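Local coordinates for protein anastral spindle 2, SAS 4 (Drosophila melanogaster, PDB 4BY2) that probably acts as a tubulin-binding molecular adaptor in centriole assembly, here as its TCP domain fused to the proline-rich motif of its partner Ana2, at residues D73-L85 against I88-F100. Numbering follows the deposited sequence.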
loop_
_atom_site.group_PDB
_atom_site.type_symbol
_atom_site.label_atom_id
_atom_site.label_comp_id
_atom_site.label_asym_id
_atom_site.label_seq_id
_atom_site.Cartn_x
_atom_site.Cartn_y
_atom_site.Cartn_z
ATOM N N ASP A 73 -13.881 -15.199 -27.698
ATOM C CA ASP A 73 -12.949 -14.096 -27.954
ATOM C C ASP A 73 -11.477 -14.457 -27.685
ATOM O O ASP A 73 -10.580 -13.807 -28.228
ATOM C CB ASP A 73 -13.367 -12.837 -27.171
ATOM C CG ASP A 73 -13.308 -12.974 -25.661
ATOM O OD1 ASP A 73 -14.044 -13.824 -25.113
ATOM O OD2 ASP A 73 -12.566 -12.199 -25.025
ATOM N N GLY A 74 -11.253 -15.478 -26.859
ATOM C CA GLY A 74 -9.922 -15.946 -26.491
ATOM C C GLY A 74 -9.615 -15.829 -25.011
ATOM O O GLY A 74 -8.586 -16.338 -24.556
ATOM N N SER A 75 -10.503 -15.146 -24.250
ATOM C CA SER A 75 -10.377 -14.951 -22.804
ATOM C C SER A 75 -10.632 -16.267 -22.065
ATOM O O SER A 75 -11.544 -17.007 -22.431
ATOM C CB SER A 75 -11.339 -13.869 -22.320
ATOM O OG SER A 75 -12.690 -14.201 -22.593
ATOM N N LYS A 76 -9.820 -16.563 -21.040
ATOM C CA LYS A 76 -9.936 -17.804 -20.272
ATOM C C LYS A 76 -10.449 -17.594 -18.853
ATOM O O LYS A 76 -10.163 -16.571 -18.233
ATOM C CB LYS A 76 -8.594 -18.561 -20.248
ATOM C CG LYS A 76 -8.236 -19.206 -21.580
ATOM C CD LYS A 76 -6.903 -19.926 -21.528
ATOM C CE LYS A 76 -6.563 -20.553 -22.858
ATOM N NZ LYS A 76 -5.286 -21.312 -22.805
ATOM N N ASP A 77 -11.212 -18.575 -18.347
ATOM C CA ASP A 77 -11.743 -18.616 -16.987
ATOM C C ASP A 77 -11.378 -19.987 -16.414
ATOM O O ASP A 77 -11.755 -21.010 -16.987
ATOM C CB ASP A 77 -13.271 -18.391 -16.963
ATOM C CG ASP A 77 -13.772 -17.120 -17.630
ATOM O OD1 ASP A 77 -13.045 -16.101 -17.601
ATOM O OD2 ASP A 77 -14.905 -17.135 -18.159
ATOM N N ILE A 78 -10.579 -20.012 -15.338
ATOM C CA ILE A 78 -10.132 -21.258 -14.714
ATOM C C ILE A 78 -10.784 -21.444 -13.350
ATOM O O ILE A 78 -10.603 -20.614 -12.456
ATOM C CB ILE A 78 -8.581 -21.416 -14.654
ATOM C CG1 ILE A 78 -7.894 -20.942 -15.959
ATOM C CG2 ILE A 78 -8.197 -22.867 -14.312
ATOM C CD1 ILE A 78 -6.408 -20.595 -15.826
ATOM N N TRP A 79 -11.543 -22.539 -13.198
ATOM C CA TRP A 79 -12.204 -22.899 -11.948
ATOM C C TRP A 79 -11.336 -23.920 -11.228
ATOM O O TRP A 79 -11.045 -24.987 -11.778
ATOM C CB TRP A 79 -13.609 -23.453 -12.205
ATOM C CG TRP A 79 -14.549 -22.461 -12.817
ATOM C CD1 TRP A 79 -14.725 -22.212 -14.147
ATOM C CD2 TRP A 79 -15.477 -21.619 -12.123
ATOM N NE1 TRP A 79 -15.702 -21.260 -14.324
ATOM C CE2 TRP A 79 -16.190 -20.887 -13.099
ATOM C CE3 TRP A 79 -15.781 -21.413 -10.766
ATOM C CZ2 TRP A 79 -17.173 -19.949 -12.762
ATOM C CZ3 TRP A 79 -16.758 -20.487 -10.432
ATOM C CH2 TRP A 79 -17.444 -19.768 -11.422
ATOM N N TYR A 80 -10.875 -23.562 -10.022
ATOM C CA TYR A 80 -10.012 -24.409 -9.201
ATOM C C TYR A 80 -10.827 -25.214 -8.165
ATOM O O TYR A 80 -11.925 -24.775 -7.802
ATOM C CB TYR A 80 -8.894 -23.565 -8.558
ATOM C CG TYR A 80 -7.867 -23.081 -9.561
ATOM C CD1 TYR A 80 -6.760 -23.860 -9.888
ATOM C CD2 TYR A 80 -8.004 -21.845 -10.189
ATOM C CE1 TYR A 80 -5.818 -23.425 -10.821
ATOM C CE2 TYR A 80 -7.066 -21.399 -11.121
ATOM C CZ TYR A 80 -5.977 -22.195 -11.437
ATOM O OH TYR A 80 -5.053 -21.762 -12.358
ATOM N N PRO A 81 -10.344 -26.405 -7.711
ATOM C CA PRO A 81 -11.137 -27.209 -6.752
ATOM C C PRO A 81 -11.419 -26.545 -5.402
ATOM O O PRO A 81 -12.484 -26.774 -4.827
ATOM C CB PRO A 81 -10.311 -28.491 -6.586
ATOM C CG PRO A 81 -9.387 -28.520 -7.758
ATOM C CD PRO A 81 -9.083 -27.092 -8.058
ATOM N N ASN A 82 -10.473 -25.717 -4.912
ATOM C CA ASN A 82 -10.560 -24.978 -3.643
ATOM C C ASN A 82 -11.671 -23.912 -3.610
ATOM O O ASN A 82 -12.146 -23.556 -2.529
ATOM C CB ASN A 82 -9.200 -24.364 -3.272
ATOM C CG ASN A 82 -8.463 -23.718 -4.422
ATOM O OD1 ASN A 82 -9.030 -22.962 -5.215
ATOM N ND2 ASN A 82 -7.177 -24.006 -4.537
ATOM N N GLY A 83 -12.066 -23.425 -4.787
ATOM C CA GLY A 83 -13.109 -22.416 -4.939
ATOM C C GLY A 83 -12.677 -21.176 -5.700
ATOM O O GLY A 83 -13.504 -20.297 -5.959
ATOM N N ASN A 84 -11.379 -21.096 -6.060
ATOM C CA ASN A 84 -10.797 -19.967 -6.791
ATOM C C ASN A 84 -11.225 -19.922 -8.252
ATOM O O ASN A 84 -11.408 -20.968 -8.884
ATOM C CB ASN A 84 -9.263 -19.977 -6.703
ATOM C CG ASN A 84 -8.685 -19.801 -5.318
ATOM O OD1 ASN A 84 -9.392 -19.573 -4.331
ATOM N ND2 ASN A 84 -7.370 -19.918 -5.217
ATOM N N LEU A 85 -11.356 -18.697 -8.788
ATOM C CA LEU A 85 -11.707 -18.431 -10.178
ATOM C C LEU A 85 -10.684 -17.456 -10.780
ATOM O O LEU A 85 -10.683 -16.272 -10.443
ATOM C CB LEU A 85 -13.160 -17.914 -10.299
ATOM C CG LEU A 85 -13.651 -17.440 -11.686
ATOM C CD1 LEU A 85 -13.559 -18.545 -12.743
ATOM C CD2 LEU A 85 -15.066 -16.898 -11.606
ATOM N N ILE A 88 -8.426 -14.699 -17.131
ATOM C CA ILE A 88 -7.343 -14.174 -17.966
ATOM C C ILE A 88 -7.952 -13.500 -19.193
ATOM O O ILE A 88 -8.834 -14.080 -19.832
ATOM C CB ILE A 88 -6.319 -15.278 -18.372
ATOM C CG1 ILE A 88 -5.856 -16.115 -17.154
ATOM C CG2 ILE A 88 -5.117 -14.674 -19.128
ATOM C CD1 ILE A 88 -5.210 -17.458 -17.487
ATOM N N SER A 89 -7.477 -12.282 -19.525
ATOM C CA SER A 89 -7.912 -11.528 -20.708
ATOM C C SER A 89 -7.390 -12.222 -21.977
ATOM O O SER A 89 -6.356 -12.894 -21.918
ATOM C CB SER A 89 -7.394 -10.092 -20.647
ATOM O OG SER A 89 -5.977 -10.050 -20.569
ATOM N N ALA A 90 -8.099 -12.057 -23.115
ATOM C CA ALA A 90 -7.756 -12.647 -24.419
ATOM C C ALA A 90 -6.278 -12.455 -24.813
ATOM O O ALA A 90 -5.664 -13.368 -25.367
ATOM C CB ALA A 90 -8.671 -12.088 -25.498
ATOM N N ASP A 91 -5.716 -11.277 -24.483
ATOM C CA ASP A 91 -4.329 -10.877 -24.735
ATOM C C ASP A 91 -3.332 -11.474 -23.726
ATOM O O ASP A 91 -2.136 -11.562 -24.022
ATOM C CB ASP A 91 -4.221 -9.339 -24.753
ATOM C CG ASP A 91 -5.112 -8.644 -23.734
ATOM O OD1 ASP A 91 -4.740 -8.612 -22.540
ATOM O OD2 ASP A 91 -6.185 -8.142 -24.131
ATOM N N GLY A 92 -3.836 -11.865 -22.553
ATOM C CA GLY A 92 -3.045 -12.438 -21.468
ATOM C C GLY A 92 -2.247 -11.410 -20.690
ATOM O O GLY A 92 -1.226 -11.753 -20.086
ATOM N N MET A 93 -2.711 -10.142 -20.694
ATOM C CA MET A 93 -2.066 -9.008 -20.017
ATOM C C MET A 93 -2.775 -8.641 -18.712
ATOM O O MET A 93 -2.118 -8.203 -17.767
ATOM C CB MET A 93 -1.982 -7.775 -20.943
ATOM C CG MET A 93 -1.279 -8.034 -22.260
ATOM S SD MET A 93 0.493 -8.349 -22.101
ATOM C CE MET A 93 1.124 -6.690 -22.145
ATOM N N ASN A 94 -4.113 -8.808 -18.669
ATOM C CA ASN A 94 -4.941 -8.529 -17.495
ATOM C C ASN A 94 -5.495 -9.825 -16.879
ATOM O O ASN A 94 -6.261 -10.552 -17.520
ATOM C CB ASN A 94 -6.049 -7.530 -17.830
ATOM C CG ASN A 94 -5.543 -6.125 -18.079
ATOM O OD1 ASN A 94 -4.680 -5.880 -18.932
ATOM N ND2 ASN A 94 -6.087 -5.165 -17.347
ATOM N N LEU A 95 -5.073 -10.118 -15.642
ATOM C CA LEU A 95 -5.467 -11.316 -14.896
ATOM C C LEU A 95 -6.169 -10.937 -13.595
ATOM O O LEU A 95 -5.848 -9.898 -13.016
ATOM C CB LEU A 95 -4.227 -12.169 -14.560
ATOM C CG LEU A 95 -3.388 -12.684 -15.728
ATOM C CD1 LEU A 95 -2.157 -11.823 -15.937
ATOM C CD2 LEU A 95 -2.952 -14.109 -15.487
ATOM N N ARG A 96 -7.118 -11.775 -13.128
ATOM C CA ARG A 96 -7.796 -11.559 -11.847
ATOM C C ARG A 96 -8.182 -12.889 -11.180
ATOM O O ARG A 96 -8.884 -13.712 -11.770
ATOM C CB ARG A 96 -8.970 -10.554 -11.912
ATOM C CG ARG A 96 -10.187 -10.935 -12.749
ATOM C CD ARG A 96 -11.265 -9.864 -12.664
ATOM N NE ARG A 96 -11.787 -9.703 -11.303
ATOM C CZ ARG A 96 -12.466 -8.642 -10.876
ATOM N NH1 ARG A 96 -12.712 -7.626 -11.694
ATOM N NH2 ARG A 96 -12.900 -8.586 -9.624
ATOM N N MET A 97 -7.654 -13.108 -9.962
ATOM C CA MET A 97 -7.900 -14.304 -9.162
ATOM C C MET A 97 -8.964 -13.991 -8.117
ATOM O O MET A 97 -8.729 -13.179 -7.222
ATOM C CB MET A 97 -6.595 -14.803 -8.510
ATOM C CG MET A 97 -6.755 -16.086 -7.693
ATOM S SD MET A 97 -6.791 -17.619 -8.662
ATOM C CE MET A 97 -5.050 -17.893 -8.897
ATOM N N LEU A 98 -10.142 -14.617 -8.255
ATOM C CA LEU A 98 -11.266 -14.465 -7.331
ATOM C C LEU A 98 -11.200 -15.623 -6.329
ATOM O O LEU A 98 -11.660 -16.730 -6.625
ATOM C CB LEU A 98 -12.613 -14.451 -8.086
ATOM C CG LEU A 98 -12.911 -13.216 -8.936
ATOM C CD1 LEU A 98 -12.672 -13.491 -10.419
ATOM C CD2 LEU A 98 -14.340 -12.750 -8.730
ATOM N N TYR A 99 -10.568 -15.378 -5.167
ATOM C CA TYR A 99 -10.381 -16.375 -4.108
ATOM C C TYR A 99 -11.691 -16.779 -3.426
ATOM O O TYR A 99 -12.681 -16.047 -3.501
ATOM C CB TYR A 99 -9.366 -15.883 -3.057
ATOM C CG TYR A 99 -7.958 -15.685 -3.573
ATOM C CD1 TYR A 99 -7.043 -16.733 -3.575
ATOM C CD2 TYR A 99 -7.518 -14.433 -3.993
ATOM C CE1 TYR A 99 -5.734 -16.550 -4.025
ATOM C CE2 TYR A 99 -6.213 -14.237 -4.442
ATOM C CZ TYR A 99 -5.324 -15.298 -4.457
ATOM O OH TYR A 99 -4.039 -15.111 -4.908
ATOM N N PHE A 100 -11.680 -17.948 -2.751
ATOM C CA PHE A 100 -12.807 -18.518 -2.002
ATOM C C PHE A 100 -13.297 -17.604 -0.868
ATOM O O PHE A 100 -14.502 -17.547 -0.608
ATOM C CB PHE A 100 -12.461 -19.921 -1.467
ATOM C CG PHE A 100 -11.164 -20.034 -0.693
ATOM C CD1 PHE A 100 -11.139 -19.855 0.685
ATOM C CD2 PHE A 100 -9.978 -20.370 -1.338
ATOM C CE1 PHE A 100 -9.941 -19.966 1.400
ATOM C CE2 PHE A 100 -8.782 -20.482 -0.624
ATOM C CZ PHE A 100 -8.771 -20.284 0.742
HETATM O O HOH W 1 -12.155 -13.420 -18.958
#
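Lys-76 and Ile-88 form an antiparallel hydrogen-bonded pair, as do Leu-85 and Leu-98. In the first, Ile-88 N reaches Lys-76 O at 2.8 Å and nearly straight, while Lys-76 N returns to Ile-88 O. In the second, Leu-98 N bonds Leu-85 O at 2.8 Å, and Leu-85 N bonds Leu-98 O. Strand 85-88 begins and ends in these pairs: Leu-85 follows the Tyr-80 to Gly-83 turn, and Ile-88 precedes the Ser-89 to Gly-92 turn. Turn residue Gly-83 and loop residue Gly-74 both have positive phi, where a CB would jam against the preceding carbonyl.

Asn-84 makes the side-chain hydrogen bond of the contact. Its OD1 accepts from Phe-100 N at 3.2 Å, a bent bond (139°), and touches the Phe-100 ring edge at CD2, the amide and ring planes only 5° apart. Against Tyr-99 the amide stands almost perpendicular, Asn-84 ND2 lying 3.6 Å from Tyr-99 CD1, and ND2 donates to Met-12 O. With CG beside the backbone N (chi1 -64°), the amide swings across to bring OD1 to Phe-100 N. An alanine here is likely to leave Phe-100 N and Met-12 O without these partners.

Among apolar contacts, Ile-78 CD1 meets Ile-88 CD1 at 3.7 Å; beta-branched isoleucine suits extended strands, and its longer branch spans the gap. Met-97, flexible and polarisable, bends to lay SD 3.9 Å from Asn-84 CB and 5.3 Å from the Tyr-80 ring centroid, an oblique Met-aromatic contact.

Both segments lie in the SAS-4 TCP domain, where hairpins follow one another in an extended antiparallel array; Met-12 belongs to the Ana2-derived part of the engineered fusion. Backbone bonds set the register, whereas the Asn-84 amide spends its oxygen on Phe-100's backbone and its nitrogen on the fused motif.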